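Local coordinates for protein L-ribulose 3-epimerase (PDB 3VYL) that catalyses the epimerisation of ketoses at C3, above all L-ribulose, in a TIM barrel that carries a manganese ion, at residues 49-54 with 96-101; 15-20 with 43-48. All coordinates share one frame; numbering follows the deposited sequence.

Contact 1: 49-54 with 96-101; sequences RLAKRI and RDLGGR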
loop_
_atom_site.group_PDB
_atom_site.type_symbol
_atom_site.label_atom_id
_atom_site.label_comp_id
_atom_site.label_asym_id
_atom_site.label_seq_id
_atom_site.Cartn_x
_atom_site.Cartn_y
_atom_site.Cartn_z
ATOM N N ARG A 49 -7.043 41.385 21.469
ATOM C CA ARG A 49 -7.264 41.819 20.099
ATOM C C ARG A 49 -7.182 40.601 19.179
ATOM O O ARG A 49 -8.059 40.390 18.334
ATOM C CB ARG A 49 -6.228 42.884 19.707
ATOM C CG ARG A 49 -5.951 43.003 18.215
ATOM C CD ARG A 49 -6.970 43.885 17.509
ATOM N NE ARG A 49 -6.603 45.300 17.584
ATOM C CZ ARG A 49 -5.878 45.942 16.668
ATOM N NH1 ARG A 49 -5.596 47.229 16.826
ATOM N NH2 ARG A 49 -5.436 45.303 15.591
ATOM N N LEU A 50 -6.127 39.803 19.365
ATOM C CA LEU A 50 -5.901 38.586 18.595
ATOM C C LEU A 50 -7.097 37.642 18.740
ATOM O O LEU A 50 -7.685 37.221 17.735
ATOM C CB LEU A 50 -4.625 37.889 19.074
ATOM C CG LEU A 50 -3.628 37.235 18.105
ATOM C CD1 LEU A 50 -3.005 36.045 18.813
ATOM C CD2 LEU A 50 -4.216 36.812 16.766
ATOM N N ALA A 51 -7.458 37.336 19.990
ATOM C CA ALA A 51 -8.599 36.472 20.286
ATOM C C ALA A 51 -9.890 36.952 19.624
ATOM O O ALA A 51 -10.706 36.139 19.171
ATOM C CB ALA A 51 -8.791 36.338 21.787
ATOM N N LYS A 52 -10.059 38.271 19.561
ATOM C CA LYS A 52 -11.244 38.870 18.970
ATOM C C LYS A 52 -11.170 38.759 17.460
ATOM O O LYS A 52 -12.196 38.642 16.786
ATOM C CB LYS A 52 -11.392 40.337 19.393
ATOM C CG LYS A 52 -12.835 40.832 19.524
ATOM C CD LYS A 52 -13.521 41.166 18.195
ATOM C CE LYS A 52 -12.796 42.252 17.397
ATOM N NZ LYS A 52 -12.872 43.604 18.023
ATOM N N ARG A 53 -9.956 38.790 16.928
ATOM C CA ARG A 53 -9.771 38.689 15.489
ATOM C C ARG A 53 -9.918 37.237 15.025
ATOM O O ARG A 53 -10.428 36.980 13.930
ATOM C CB ARG A 53 -8.424 39.270 15.069
ATOM C CG ARG A 53 -8.573 40.507 14.186
ATOM C CD ARG A 53 -9.506 40.248 13.005
ATOM N NE ARG A 53 -8.803 40.041 11.720
ATOM C CZ ARG A 53 -7.659 40.629 11.359
ATOM N NH1 ARG A 53 -7.044 41.503 12.168
ATOM N NH2 ARG A 53 -7.127 40.346 10.162
ATOM N N ILE A 54 -9.482 36.301 15.871
ATOM C CA ILE A 54 -9.681 34.873 15.635
ATOM C C ILE A 54 -11.176 34.515 15.605
ATOM O O ILE A 54 -11.650 33.891 14.647
ATOM C CB ILE A 54 -8.921 34.004 16.667
ATOM C CG1 ILE A 54 -7.410 34.091 16.435
ATOM C CG2 ILE A 54 -9.341 32.546 16.565
ATOM C CD1 ILE A 54 -6.582 33.595 17.602
ATOM N N ARG A 96 -6.089 29.827 27.140
ATOM C CA ARG A 96 -7.317 30.279 27.791
ATOM C C ARG A 96 -7.733 31.677 27.334
ATOM O O ARG A 96 -8.870 31.872 26.911
ATOM C CB ARG A 96 -7.154 30.227 29.312
ATOM C CG ARG A 96 -8.377 30.656 30.109
ATOM C CD ARG A 96 -7.957 31.191 31.469
ATOM N NE ARG A 96 -7.114 32.377 31.317
ATOM C CZ ARG A 96 -6.114 32.708 32.129
ATOM N NH1 ARG A 96 -5.808 31.948 33.180
ATOM N NH2 ARG A 96 -5.412 33.806 31.877
ATOM N N ASP A 97 -6.807 32.634 27.391
ATOM C CA ASP A 97 -7.128 34.023 27.057
ATOM C C ASP A 97 -7.378 34.218 25.572
ATOM O O ASP A 97 -8.041 35.174 25.162
ATOM C CB ASP A 97 -6.041 34.978 27.552
ATOM C CG ASP A 97 -6.045 35.136 29.068
ATOM O OD1 ASP A 97 -5.089 35.735 29.607
ATOM O OD2 ASP A 97 -6.998 34.663 29.728
ATOM N N LEU A 98 -6.871 33.296 24.767
ATOM C CA LEU A 98 -7.053 33.387 23.328
ATOM C C LEU A 98 -8.375 32.726 22.900
ATOM O O LEU A 98 -8.850 32.913 21.772
ATOM C CB LEU A 98 -5.843 32.775 22.624
ATOM C CG LEU A 98 -5.206 33.472 21.418
ATOM C CD1 LEU A 98 -5.091 34.976 21.600
ATOM C CD2 LEU A 98 -3.834 32.860 21.170
ATOM N N GLY A 99 -8.982 31.984 23.824
ATOM C CA GLY A 99 -10.244 31.313 23.553
ATOM C C GLY A 99 -9.991 29.993 22.858
ATOM O O GLY A 99 -10.578 29.705 21.817
ATOM N N GLY A 100 -9.091 29.205 23.437
ATOM C CA GLY A 100 -8.724 27.904 22.909
ATOM C C GLY A 100 -8.932 26.845 23.969
ATOM O O GLY A 100 -8.980 27.146 25.165
ATOM N N ARG A 101 -9.036 25.597 23.525
ATOM C CA ARG A 101 -9.348 24.473 24.409
ATOM C C ARG A 101 -8.182 23.489 24.573
ATOM O O ARG A 101 -8.162 22.693 25.519
ATOM C CB ARG A 101 -10.636 23.768 23.934
ATOM C CG ARG A 101 -10.934 23.963 22.447
ATOM C CD ARG A 101 -12.427 23.922 22.117
ATOM N NE ARG A 101 -12.994 22.597 21.784
ATOM C CZ ARG A 101 -12.333 21.528 21.318
ATOM N NH1 ARG A 101 -11.025 21.565 21.095
ATOM N NH2 ARG A 101 -12.996 20.402 21.067
#
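L98 lies over three residues of helix 47-57, L50, A51 and I54, and supplies 89 of the 190 Å² buried here. Followed outward, its CB has none of the opposite segment within 4.2 Å, so contact begins at the fork. CG is met 4.1 Å away by I54 CD1; with CG1 anti to the carbonyl carbon (chi1 -70°) and the chain then extended, I54 lays this methyl across the leucine at about a right angle. At the tip, L98 CD1 reaches L50 CD1 at 3.6 Å and the backbone A51 N at 3.7 Å, while L98 CD2 stands 4.0 Å from L50 CD1. A51 CB meets two carbonyl oxygens, 3.4 Å from L98 O and 3.6 Å from D97 O. Cutting L98 back to an alanine would probably open a gap facing L50 and I54. R96 grips the carboxylate of D97 side-on, a salt bridge within the segment. G99, with phi 84°, ends helix 78-98 in a Schellman motif, and the whole is the close packing of neighbouring outer helices that belongs to a TIM barrel.

Contact 2: 15-20 with 43-48; sequences SAQSEL and ADVDIG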
loop_
_atom_site.group_PDB
_atom_site.type_symbol
_atom_site.label_atom_id
_atom_site.label_comp_id
_atom_site.label_asym_id
_atom_site.label_seq_id
_atom_site.Cartn_x
_atom_site.Cartn_y
_atom_site.Cartn_z
ATOM N N SER A 15 5.684 37.380 15.213
ATOM C CA SER A 15 4.623 37.826 16.117
ATOM C C SER A 15 4.092 39.240 15.823
ATOM O O SER A 15 3.159 39.697 16.483
ATOM C CB SER A 15 5.107 37.763 17.567
ATOM O OG SER A 15 5.204 36.427 18.019
ATOM N N ALA A 16 4.676 39.936 14.851
ATOM C CA ALA A 16 4.160 41.251 14.458
ATOM C C ALA A 16 2.655 41.167 14.168
ATOM O O ALA A 16 2.198 40.201 13.555
ATOM C CB ALA A 16 4.915 41.780 13.250
ATOM N N GLN A 17 1.890 42.161 14.617
ATOM C CA GLN A 17 0.422 42.140 14.468
ATOM C C GLN A 17 -0.045 42.105 13.005
ATOM O O GLN A 17 -1.112 41.578 12.701
ATOM C CB GLN A 17 -0.231 43.314 15.221
ATOM C CG GLN A 17 -1.768 43.297 15.269
ATOM C CD GLN A 17 -2.377 42.201 16.160
ATOM O OE1 GLN A 17 -3.472 41.694 15.878
ATOM N NE2 GLN A 17 -1.680 41.844 17.241
ATOM N N SER A 18 0.762 42.668 12.116
ATOM C CA SER A 18 0.482 42.657 10.686
ATOM C C SER A 18 0.710 41.258 10.085
ATOM O O SER A 18 0.007 40.841 9.160
ATOM C CB SER A 18 1.329 43.736 9.995
ATOM O OG SER A 18 2.164 43.211 8.974
ATOM N N GLU A 19 1.702 40.548 10.626
ATOM C CA GLU A 19 2.006 39.169 10.240
ATOM C C GLU A 19 1.025 38.155 10.833
ATOM O O GLU A 19 0.643 37.201 10.156
ATOM C CB GLU A 19 3.444 38.806 10.632
ATOM C CG GLU A 19 4.490 39.305 9.656
ATOM C CD GLU A 19 4.333 38.685 8.281
ATOM O OE1 GLU A 19 4.781 37.537 8.085
ATOM O OE2 GLU A 19 3.752 39.340 7.398
ATOM N N LEU A 20 0.635 38.362 12.093
ATOM C CA LEU A 20 -0.395 37.559 12.754
ATOM C C LEU A 20 -1.740 37.698 12.043
ATOM O O LEU A 20 -2.520 36.748 11.953
ATOM C CB LEU A 20 -0.541 37.982 14.214
ATOM C CG LEU A 20 0.548 37.586 15.223
ATOM C CD1 LEU A 20 0.209 38.142 16.601
ATOM C CD2 LEU A 20 0.758 36.077 15.307
ATOM N N ALA A 43 3.474 40.307 26.364
ATOM C CA ALA A 43 3.935 41.700 26.278
ATOM C C ALA A 43 4.198 42.139 24.836
ATOM O O ALA A 43 4.118 43.334 24.522
ATOM C CB ALA A 43 5.180 41.907 27.129
ATOM N N ASP A 44 4.508 41.164 23.979
ATOM C CA ASP A 44 4.810 41.380 22.560
ATOM C C ASP A 44 3.543 41.449 21.696
ATOM O O ASP A 44 3.549 42.052 20.614
ATOM C CB ASP A 44 5.728 40.250 22.066
ATOM C CG ASP A 44 6.278 40.481 20.654
ATOM O OD1 ASP A 44 6.851 39.516 20.093
ATOM O OD2 ASP A 44 6.154 41.601 20.105
ATOM N N VAL A 45 2.461 40.838 22.182
ATOM C CA VAL A 45 1.241 40.641 21.395
ATOM C C VAL A 45 0.005 41.165 22.125
ATOM O O VAL A 45 -0.164 40.944 23.327
ATOM C CB VAL A 45 1.052 39.142 21.051
ATOM C CG1 VAL A 45 -0.269 38.895 20.332
ATOM C CG2 VAL A 45 2.216 38.643 20.215
ATOM N N ASP A 46 -0.856 41.864 21.392
ATOM C CA ASP A 46 -2.165 42.258 21.909
ATOM C C ASP A 46 -3.096 41.034 21.878
ATOM O O ASP A 46 -3.806 40.792 20.894
ATOM C CB ASP A 46 -2.733 43.421 21.086
ATOM C CG ASP A 46 -3.807 44.213 21.830
ATOM O OD1 ASP A 46 -4.416 43.688 22.795
ATOM O OD2 ASP A 46 -4.048 45.375 21.429
ATOM N N ILE A 47 -3.078 40.273 22.971
ATOM C CA ILE A 47 -3.760 38.980 23.068
ATOM C C ILE A 47 -5.283 39.033 22.847
ATOM O O ILE A 47 -5.834 38.239 22.073
ATOM C CB ILE A 47 -3.425 38.293 24.413
ATOM C CG1 ILE A 47 -1.963 37.839 24.416
ATOM C CG2 ILE A 47 -4.362 37.120 24.694
ATOM C CD1 ILE A 47 -1.478 37.381 25.773
ATOM N N GLY A 48 -5.955 39.957 23.531
ATOM C CA GLY A 48 -7.407 40.073 23.455
ATOM C C GLY A 48 -7.848 40.520 22.079
ATOM O O GLY A 48 -8.894 40.097 21.583
#
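S15 and V45 bring the two backbones nearest, 6.9 Å between their CA atoms, where two non-helical segments run into helices 17-30 and 47-57 with A16 and D46 at the N-cap positions. Both are beta-alpha connections of the TIM barrel, the first following strand 4-7 and the second strand 34-37, so the contact joins the loop and first turn of helix 17-30 to the loop leading into helix 47-57, on the side of the barrel where the strands end. It lies away from the manganese ligands. D46 is also the centre of an inverse gamma turn, which takes the chain from the extended V45 into its helix.

V45 carries the apolar part with both methyls. CG1 is anti to the backbone N (chi1 175°) and meets L20 CD1 tip to tip at 3.8 Å; V45 CG2 stands 4.2 Å from the same methyl of L20. CG2 also turns to the preceding loop, where it is 4.0 Å from S15 CB. L40, earlier in the same connection as V45, also touches S15 and L20.

Around this apolar centre the partners become polar, yet the geometry gives no hydrogen bond between the segments. The amide of Q17 comes only loosely near D46, NE2 being 4.3 Å from D46 CB, too far for a close contact. The first turn of helix 17-30 is held from within, L20 N bonding to A16 O at 2.8 Å, and E19 OE1 takes a hydrogen bond with S12 OG.

D44, by contrast, brings its carboxylate over S15, whose CB it approaches through OD1 at 3.5 Å; S15 OG remains 4.1 Å from D44 OD1, so the serine meets the aspartate with its methylene rather than its hydroxyl.

In the fold
Both contacts use helix 47-57, whose start belongs to contact 2 and whose next turn belongs to contact 1; their centres are 12 Å apart. Contact 1 is the more buried, three of its five touching residues being enclosed, and its chemistry is aliphatic, joining helix to helix. Contact 2 lies farther from the chain centre, 22 Å against 18 Å, and joins a loop and a helix start to the next loop, with a small apolar middle bordered by polar side chains. The areas are nearly equal, 190 and 192 Å², so place rather than size separates them. They touch directly: I47 packs on D97 and L98, and L50 meets L20, linking three successive outer helices of the barrel.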